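Local atomic coordinates of inositol monophosphatase family protein (Staphylococcus aureus subsp. aureus MSSA476, PDB entry 4I3Y), a protein that probably hydrolyses inositol monophosphate to inositol and phosphate with the help of bound magnesium ions, and is inhibited by lithium. Residues Tyr135-Ile138 against Gly142-Cys145; Met37-Lys42 against Leu48-Asp53; Gln168-Asp173 against Ile207-Lys212. All blocks are in the same frame, centred on the assembly; numbering follows the deposited sequence.

In the fold
Interactions 1 and 2 are both antiparallel beta hairpins, yet they belong to different sheets and their nearest atoms are about 17 Å apart. Interaction 1 lies within the seven-stranded mixed sheet, with helix 219-225 over one face and helix 12-35 touching the other, and four backbone hydrogen bonds hold it. Interaction 2 is a small two-stranded sheet with many exposed residues; it runs into a capped helix and sends a lysine towards the magnesium site. Interaction 3 sets the loop before helix 172-181 against the end of strand 205-208, in the five-stranded sheet, by side chains alone, through a buried methionine and a more exposed valine. About 8 Å separates its nearest atoms from interaction 2.

Interaction 1. Residues Tyr135-Ile138 against Gly142-Cys145; sequences YKAI and GAFC
The sulfur of Cys-145 sits over one face of the Tyr-135 ring, 3.9 Å from SG to the ring centroid and 27° off the ring normal. It is shifted towards the rim, so that SG comes closest to CE1 of Tyr-135, at 3.5 Å. The Cys-145 torsion, with SG opposite its own backbone N (chi1 178°), swings the sulfur across to the neighbouring strand. These two residues form a non-hydrogen-bonded pair of a beta hairpin inside the large mixed sheet, one beta layer of the layered alpha/beta fold of the inositol monophosphatase family. Ala-137 and Ala-143 form the second such pair, their CB atoms 4.4 Å apart on the same face as the tyrosine. Helix 219-225 lies over that face and packs Phe-222 against Tyr-135 and both alanines.

The alternate pairs carry the backbone bonds. Lys-136 N gives to Phe-144 O at 2.8 Å and Phe-144 N returns to Lys-136 O at 2.7 Å; Ile-138 N binds Gly-142 O at 2.9 Å, and Gly-142 N binds Ile-138 O at 2.9 Å. Gly-142 takes a backbone conformation in which a side chain would collide with the carbonyl oxygen of the residue before it.

On the other face the Lys-136 chain runs extended past Phe-144, with CG and then CE close to CB and CD2 of the phenylalanine, the CE atom 4.0 Å from CD2. Ile-138 CD1 approaches the same ring from further along the strand. The ammonium continues to a salt bridge with Asp-16 of helix 12-35. The chemistry thus divides the lysine: its methylenes serve as apolar packing against Phe-144, while its charge ties the hairpin to a helix.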
loop_
_atom_site.group_PDB
_atom_site.type_symbol
_atom_site.label_atom_id
_atom_site.label_comp_id
_atom_site.label_asym_id
_atom_site.label_seq_id
_atom_site.Cartn_x
_atom_site.Cartn_y
_atom_site.Cartn_z
ATOM N N TYR A 135 5.147 -15.558 -1.903
ATOM C CA TYR A 135 3.954 -16.288 -1.502
ATOM C C TYR A 135 3.866 -17.538 -2.402
ATOM O O TYR A 135 3.932 -17.431 -3.639
ATOM C CB TYR A 135 2.674 -15.450 -1.597
ATOM C CG TYR A 135 2.728 -14.187 -0.741
ATOM C CD1 TYR A 135 2.271 -14.230 0.575
ATOM C CD2 TYR A 135 3.251 -12.981 -1.229
ATOM C CE1 TYR A 135 2.325 -13.100 1.398
ATOM C CE2 TYR A 135 3.316 -11.828 -0.394
ATOM C CZ TYR A 135 2.820 -11.912 0.916
ATOM O OH TYR A 135 2.849 -10.870 1.804
ATOM N N LYS A 136 3.665 -18.703 -1.795
ATOM C CA LYS A 136 3.435 -19.891 -2.636
ATOM C C LYS A 136 2.371 -20.776 -2.029
ATOM O O LYS A 136 2.185 -20.771 -0.807
ATOM C CB LYS A 136 4.733 -20.676 -2.856
ATOM C CG LYS A 136 5.275 -21.337 -1.590
ATOM C CD LYS A 136 6.531 -22.161 -1.929
ATOM C CE LYS A 136 6.979 -23.016 -0.722
ATOM N NZ LYS A 136 8.195 -23.768 -1.145
ATOM N N ALA A 137 1.670 -21.497 -2.904
ATOM C CA ALA A 137 0.654 -22.468 -2.532
ATOM C C ALA A 137 0.979 -23.793 -3.258
ATOM O O ALA A 137 1.263 -23.800 -4.472
ATOM C CB ALA A 137 -0.698 -21.957 -2.932
ATOM N N ILE A 138 0.985 -24.895 -2.485
ATOM C CA ILE A 138 1.279 -26.233 -3.008
ATOM C C ILE A 138 0.252 -27.215 -2.535
ATOM O O ILE A 138 0.099 -27.405 -1.317
ATOM C CB ILE A 138 2.638 -26.778 -2.523
ATOM C CG1 ILE A 138 3.774 -25.919 -3.067
ATOM C CG2 ILE A 138 2.775 -28.284 -2.882
ATOM C CD1 ILE A 138 4.421 -25.109 -1.998
ATOM N N GLY A 142 0.380 -26.885 1.567
ATOM C CA GLY A 142 -0.229 -25.672 2.121
ATOM C C GLY A 142 0.294 -24.408 1.427
ATOM O O GLY A 142 0.887 -24.464 0.332
ATOM N N ALA A 143 0.051 -23.270 2.069
ATOM C CA ALA A 143 0.447 -21.959 1.554
ATOM C C ALA A 143 1.479 -21.350 2.461
ATOM O O ALA A 143 1.392 -21.521 3.679
ATOM C CB ALA A 143 -0.769 -21.034 1.378
ATOM N N PHE A 144 2.471 -20.673 1.853
ATOM C CA PHE A 144 3.642 -20.158 2.573
ATOM C C PHE A 144 4.003 -18.739 2.129
ATOM O O PHE A 144 3.788 -18.362 0.980
ATOM C CB PHE A 144 4.872 -21.094 2.351
ATOM C CG PHE A 144 4.625 -22.489 2.786
ATOM C CD1 PHE A 144 5.009 -22.915 4.072
ATOM C CD2 PHE A 144 3.974 -23.399 1.926
ATOM C CE1 PHE A 144 4.752 -24.235 4.495
ATOM C CE2 PHE A 144 3.741 -24.715 2.329
ATOM C CZ PHE A 144 4.119 -25.118 3.630
ATOM N N CYS A 145 4.564 -17.951 3.032
ATOM C CA CYS A 145 5.224 -16.683 2.651
ATOM C C CYS A 145 6.657 -16.850 3.091
ATOM O O CYS A 145 6.932 -16.986 4.298
ATOM C CB CYS A 145 4.578 -15.481 3.309
ATOM S SG CYS A 145 5.414 -13.922 2.886
#

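Interaction 2. Residues Met37-Lys42 against Leu48-Asp53; sequences MTTETK and LVTNVD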
loop_
_atom_site.group_PDB
_atom_site.type_symbol
_atom_site.label_atom_id
_atom_site.label_comp_id
_atom_site.label_asym_id
_atom_site.label_seq_id
_atom_site.Cartn_x
_atom_site.Cartn_y
_atom_site.Cartn_z
ATOM N N MET A 37 15.014 0.626 -17.676
ATOM C CA MET A 37 13.604 0.475 -17.948
ATOM C C MET A 37 13.151 1.351 -19.118
ATOM O O MET A 37 13.503 2.522 -19.252
ATOM C CB MET A 37 12.785 0.768 -16.697
ATOM C CG MET A 37 11.306 0.575 -16.872
ATOM S SD MET A 37 10.471 0.487 -15.267
ATOM C CE MET A 37 10.637 2.114 -14.558
ATOM N N THR A 38 12.350 0.719 -19.958
ATOM C CA THR A 38 11.776 1.290 -21.107
ATOM C C THR A 38 10.263 0.897 -21.105
ATOM O O THR A 38 9.873 -0.213 -20.673
ATOM C CB THR A 38 12.559 0.756 -22.353
ATOM O OG1 THR A 38 11.987 1.324 -23.496
ATOM C CG2 THR A 38 12.477 -0.739 -22.540
ATOM N N THR A 39 9.407 1.818 -21.529
ATOM C CA THR A 39 7.963 1.630 -21.408
ATOM C C THR A 39 7.281 1.707 -22.751
ATOM O O THR A 39 7.647 2.535 -23.553
ATOM C CB THR A 39 7.359 2.705 -20.502
ATOM O OG1 THR A 39 7.843 2.484 -19.176
ATOM C CG2 THR A 39 5.846 2.602 -20.508
ATOM N N GLU A 40 6.315 0.814 -22.990
ATOM C CA GLU A 40 5.436 0.934 -24.165
ATOM C C GLU A 40 3.982 0.895 -23.726
ATOM O O GLU A 40 3.707 0.549 -22.575
ATOM C CB GLU A 40 5.752 -0.202 -25.164
ATOM C CG GLU A 40 7.081 -0.012 -25.864
ATOM C CD GLU A 40 7.166 1.352 -26.586
ATOM O OE1 GLU A 40 6.101 1.913 -27.021
ATOM O OE2 GLU A 40 8.311 1.869 -26.722
ATOM N N THR A 41 3.074 1.272 -24.623
ATOM C CA THR A 41 1.634 1.273 -24.378
ATOM C C THR A 41 1.005 0.152 -25.159
ATOM O O THR A 41 1.611 -0.361 -26.091
ATOM C CB THR A 41 0.992 2.597 -24.800
ATOM O OG1 THR A 41 1.247 2.806 -26.195
ATOM C CG2 THR A 41 1.589 3.748 -23.993
ATOM N N LYS A 42 -0.180 -0.294 -24.756
ATOM C CA LYS A 42 -0.883 -1.371 -25.482
ATOM C C LYS A 42 -2.258 -0.819 -25.872
ATOM O O LYS A 42 -2.349 -0.115 -26.863
ATOM C CB LYS A 42 -0.954 -2.682 -24.652
ATOM C CG LYS A 42 0.408 -3.239 -24.225
ATOM C CD LYS A 42 0.301 -4.674 -23.712
ATOM C CE LYS A 42 -0.152 -4.694 -22.264
ATOM N NZ LYS A 42 -0.279 -6.081 -21.793
ATOM N N LEU A 48 0.260 0.021 -19.630
ATOM C CA LEU A 48 1.741 -0.006 -19.812
ATOM C C LEU A 48 2.364 -1.420 -19.894
ATOM O O LEU A 48 1.842 -2.364 -19.310
ATOM C CB LEU A 48 2.388 0.736 -18.653
ATOM C CG LEU A 48 2.670 2.218 -18.794
ATOM C CD1 LEU A 48 1.700 2.909 -19.711
ATOM C CD2 LEU A 48 2.842 2.936 -17.455
ATOM N N VAL A 49 3.497 -1.530 -20.588
ATOM C CA VAL A 49 4.329 -2.746 -20.593
ATOM C C VAL A 49 5.783 -2.314 -20.676
ATOM O O VAL A 49 6.096 -1.323 -21.347
ATOM C CB VAL A 49 3.952 -3.808 -21.707
ATOM C CG1 VAL A 49 4.050 -3.260 -23.146
ATOM C CG2 VAL A 49 4.856 -5.028 -21.598
ATOM N N THR A 50 6.653 -2.964 -19.908
ATOM C CA THR A 50 8.057 -2.559 -19.970
ATOM C C THR A 50 8.944 -3.727 -20.394
ATOM O O THR A 50 8.476 -4.849 -20.575
ATOM C CB THR A 50 8.567 -2.066 -18.601
ATOM O OG1 THR A 50 8.672 -3.178 -17.696
ATOM C CG2 THR A 50 7.615 -0.950 -18.031
ATOM N N ASN A 51 10.223 -3.430 -20.529
ATOM C CA ASN A 51 11.233 -4.410 -20.811
ATOM C C ASN A 51 11.338 -5.369 -19.648
ATOM O O ASN A 51 11.710 -6.523 -19.845
ATOM C CB ASN A 51 12.561 -3.704 -21.003
ATOM C CG ASN A 51 13.054 -3.082 -19.723
ATOM O OD1 ASN A 51 14.095 -3.493 -19.188
ATOM N ND2 ASN A 51 12.316 -2.103 -19.198
ATOM N N VAL A 52 10.987 -4.912 -18.436
ATOM C CA VAL A 52 10.983 -5.808 -17.283
ATOM C C VAL A 52 9.905 -6.900 -17.473
ATOM O O VAL A 52 10.187 -8.116 -17.333
ATOM C CB VAL A 52 10.767 -5.056 -15.960
ATOM C CG1 VAL A 52 10.700 -6.024 -14.768
ATOM C CG2 VAL A 52 11.810 -3.938 -15.756
ATOM N N ASP A 53 8.665 -6.479 -17.749
ATOM C CA ASP A 53 7.597 -7.441 -18.041
ATOM C C ASP A 53 8.068 -8.420 -19.141
ATOM O O ASP A 53 7.964 -9.631 -18.977
ATOM C CB ASP A 53 6.299 -6.755 -18.565
ATOM C CG ASP A 53 5.792 -5.616 -17.684
ATOM O OD1 ASP A 53 6.490 -4.549 -17.576
ATOM O OD2 ASP A 53 4.668 -5.798 -17.107
HETATM O O HOH W 1 1.168 -5.112 -19.344
#
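Thr-50, whose CG2 lies 3.6 Å from Thr-39 OG1 across a short beta hairpin, also holds the flat carboxylate of Asp-53. The OD1 of that carboxylate is gripped twice, by Thr-50 OG1 at 2.6 Å nearly along the C-O axis and by Thr-50 N from above the carboxylate plane. This is a capping box, placed where the second strand of the hairpin runs directly into helix 51-67. Thr-50 is the N-cap, and its OG1 also accepts a weak bond from Val-52 N. The torsion that puts OG1 between backbone N and carbonyl carbon (chi1 70°) turns CG2 towards the other strand. Beside it, Asn-51 N reaches Thr-38 O at 3.2 Å, so the first turn of the helix is also tied to the hairpin.

Glu-40 and Val-49 form the hydrogen-bonded pair, with Glu-40 N to Val-49 O at 2.7 Å and Val-49 N to Glu-40 O at 2.9 Å. Thr-39 CG2 rests 3.6 Å from Leu-48 CG on the face shared with Thr-50, where Val-103 of helix 99-105 packs. Leu-48 also touches Phe-183 of the second subunit. Across the other face, the bent Lys-42 chain crosses Val-49 CG1, and its ammonium makes a salt bridge to Glu-77 and a hydrogen bond to Glu-76, a magnesium ligand. One water bridges Lys-42, just beyond the first strand, to Leu-48, accepting from Lys-42 NZ at 3.0 Å and donating to Leu-48 O at 2.8 Å.

Interaction 3. Residues Gln168-Asp173 against Ile207-Lys212; sequences QVMNLD and INTNPK
With CG opposite its carbonyl carbon (chi1 -85°) and the rest of the chain extended, Met-170 carries its terminal methyl CE across to the second segment. There CE meets Ile-207 CG2 at 3.8 Å, the two side chains crossing at about a right angle. Thr-209 CG2 lies beside Ile-207 CG2 against the same methyl: chi1 59° turns it to within 4.1 Å of Met-170 CE and leaves OG1 facing Val-169. Val-169 CG1 then slides past Thr-209, 3.3 Å from OG1, although the exact placement of this exposed valine is doubtful.

Each segment has its own polar turn. Asn-208 OD1 accepts from Asn-210 N at 2.9 Å, an Asx turn that follows strand 205-208, and Asn-171 OD1 caps a helix by accepting from Asp-173 N at 3.0 Å. The link between the segments, by contrast, is made by van der Waals contact.

Met-170 packs between two helices, with Ile-207 beside it: Val-175 and Leu-178 of helix 172-181, which begins just after it, touch it, Leu-261 of helix 254-262 packs on both it and Ile-207, and Ile-207 belongs to strand 205-208, at the middle of the five-stranded mixed sheet.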
loop_
_atom_site.group_PDB
_atom_site.type_symbol
_atom_site.label_atom_id
_atom_site.label_comp_id
_atom_site.label_asym_id
_atom_site.label_seq_id
_atom_site.Cartn_x
_atom_site.Cartn_y
_atom_site.Cartn_z
ATOM N N GLN A 168 -12.321 3.738 -9.541
ATOM C CA GLN A 168 -12.402 4.655 -10.703
ATOM C C GLN A 168 -13.184 4.016 -11.806
ATOM O O GLN A 168 -13.485 4.644 -12.793
ATOM C CB GLN A 168 -11.033 5.002 -11.283
ATOM C CG GLN A 168 -10.029 5.449 -10.260
ATOM C CD GLN A 168 -8.730 5.915 -10.878
ATOM O OE1 GLN A 168 -7.654 5.598 -10.397
ATOM N NE2 GLN A 168 -8.834 6.639 -11.955
ATOM N N VAL A 169 -13.547 2.766 -11.598
ATOM C CA VAL A 169 -14.051 1.949 -12.634
ATOM C C VAL A 169 -15.487 1.509 -12.329
ATOM O O VAL A 169 -16.055 0.712 -13.046
ATOM C CB VAL A 169 -13.004 0.788 -12.829
ATOM C CG1 VAL A 169 -13.605 -0.591 -12.667
ATOM C CG2 VAL A 169 -12.241 1.000 -14.123
ATOM N N MET A 170 -16.068 2.056 -11.265
ATOM C CA MET A 170 -17.336 1.644 -10.780
ATOM C C MET A 170 -18.262 2.840 -10.653
ATOM O O MET A 170 -17.830 3.995 -10.523
ATOM C CB MET A 170 -17.222 1.046 -9.382
ATOM C CG MET A 170 -16.859 -0.414 -9.259
ATOM S SD MET A 170 -16.946 -0.728 -7.456
ATOM C CE MET A 170 -16.038 -2.259 -7.501
ATOM N N ASN A 171 -19.553 2.531 -10.632
ATOM C CA ASN A 171 -20.552 3.543 -10.383
ATOM C C ASN A 171 -20.310 4.108 -8.980
ATOM O O ASN A 171 -20.111 3.346 -7.995
ATOM C CB ASN A 171 -21.899 2.823 -10.446
ATOM C CG ASN A 171 -22.902 3.362 -9.475
ATOM O OD1 ASN A 171 -23.147 4.562 -9.392
ATOM N ND2 ASN A 171 -23.533 2.452 -8.747
ATOM N N LEU A 172 -20.347 5.437 -8.855
ATOM C CA LEU A 172 -20.038 6.073 -7.583
ATOM C C LEU A 172 -20.967 5.727 -6.412
ATOM O O LEU A 172 -20.520 5.761 -5.259
ATOM C CB LEU A 172 -19.988 7.573 -7.729
ATOM C CG LEU A 172 -18.710 8.237 -8.273
ATOM C CD1 LEU A 172 -17.524 7.313 -8.370
ATOM C CD2 LEU A 172 -18.944 8.999 -9.561
ATOM N N ASP A 173 -22.235 5.391 -6.690
ATOM C CA ASP A 173 -23.173 5.071 -5.628
ATOM C C ASP A 173 -22.705 3.792 -5.039
ATOM O O ASP A 173 -22.722 3.632 -3.843
ATOM C CB ASP A 173 -24.579 4.791 -6.150
ATOM C CG ASP A 173 -25.477 5.959 -6.038
ATOM O OD1 ASP A 173 -25.001 7.116 -6.117
ATOM O OD2 ASP A 173 -26.688 5.704 -5.888
ATOM N N ILE A 207 -11.713 -6.635 -4.858
ATOM C CA ILE A 207 -12.575 -6.806 -6.066
ATOM C C ILE A 207 -11.805 -6.298 -7.260
ATOM O O ILE A 207 -11.144 -5.229 -7.148
ATOM C CB ILE A 207 -13.815 -5.895 -5.956
ATOM C CG1 ILE A 207 -14.710 -6.362 -4.797
ATOM C CG2 ILE A 207 -14.572 -5.797 -7.283
ATOM C CD1 ILE A 207 -15.570 -5.218 -4.256
ATOM N N ASN A 208 -11.865 -7.035 -8.383
ATOM C CA ASN A 208 -11.392 -6.560 -9.725
ATOM C C ASN A 208 -12.503 -6.927 -10.763
ATOM O O ASN A 208 -12.791 -8.130 -11.008
ATOM C CB ASN A 208 -10.002 -7.124 -10.140
ATOM C CG ASN A 208 -9.494 -6.563 -11.500
ATOM O OD1 ASN A 208 -10.273 -6.344 -12.458
ATOM N ND2 ASN A 208 -8.165 -6.374 -11.603
ATOM N N THR A 209 -13.153 -5.887 -11.289
ATOM C CA THR A 209 -14.356 -6.078 -12.132
ATOM C C THR A 209 -14.022 -6.449 -13.562
ATOM O O THR A 209 -14.900 -6.604 -14.369
ATOM C CB THR A 209 -15.271 -4.834 -12.231
ATOM O OG1 THR A 209 -14.511 -3.749 -12.780
ATOM C CG2 THR A 209 -15.787 -4.480 -10.906
ATOM N N ASN A 210 -12.750 -6.562 -13.886
ATOM C CA ASN A 210 -12.396 -6.998 -15.200
ATOM C C ASN A 210 -10.965 -7.535 -15.290
ATOM O O ASN A 210 -10.164 -6.995 -16.063
ATOM C CB ASN A 210 -12.641 -5.849 -16.180
ATOM C CG ASN A 210 -12.423 -6.260 -17.625
ATOM O OD1 ASN A 210 -11.931 -5.458 -18.446
ATOM N ND2 ASN A 210 -12.769 -7.515 -17.953
ATOM N N PRO A 211 -10.636 -8.587 -14.507
ATOM C CA PRO A 211 -9.275 -9.094 -14.594
ATOM C C PRO A 211 -9.038 -10.020 -15.795
ATOM O O PRO A 211 -9.965 -10.711 -16.247
ATOM C CB PRO A 211 -9.142 -9.948 -13.331
ATOM C CG PRO A 211 -10.520 -10.502 -13.107
ATOM C CD PRO A 211 -11.463 -9.407 -13.593
ATOM N N LYS A 212 -7.785 -10.122 -16.205
ATOM C CA LYS A 212 -7.363 -11.126 -17.177
ATOM C C LYS A 212 -7.035 -12.404 -16.448
ATOM O O LYS A 212 -6.849 -12.376 -15.226
ATOM C CB LYS A 212 -6.138 -10.636 -17.911
ATOM C CG LYS A 212 -6.477 -9.389 -18.720
ATOM C CD LYS A 212 -7.249 -9.711 -20.003
ATOM C CE LYS A 212 -8.314 -8.683 -20.395
ATOM N NZ LYS A 212 -8.263 -7.433 -19.563
#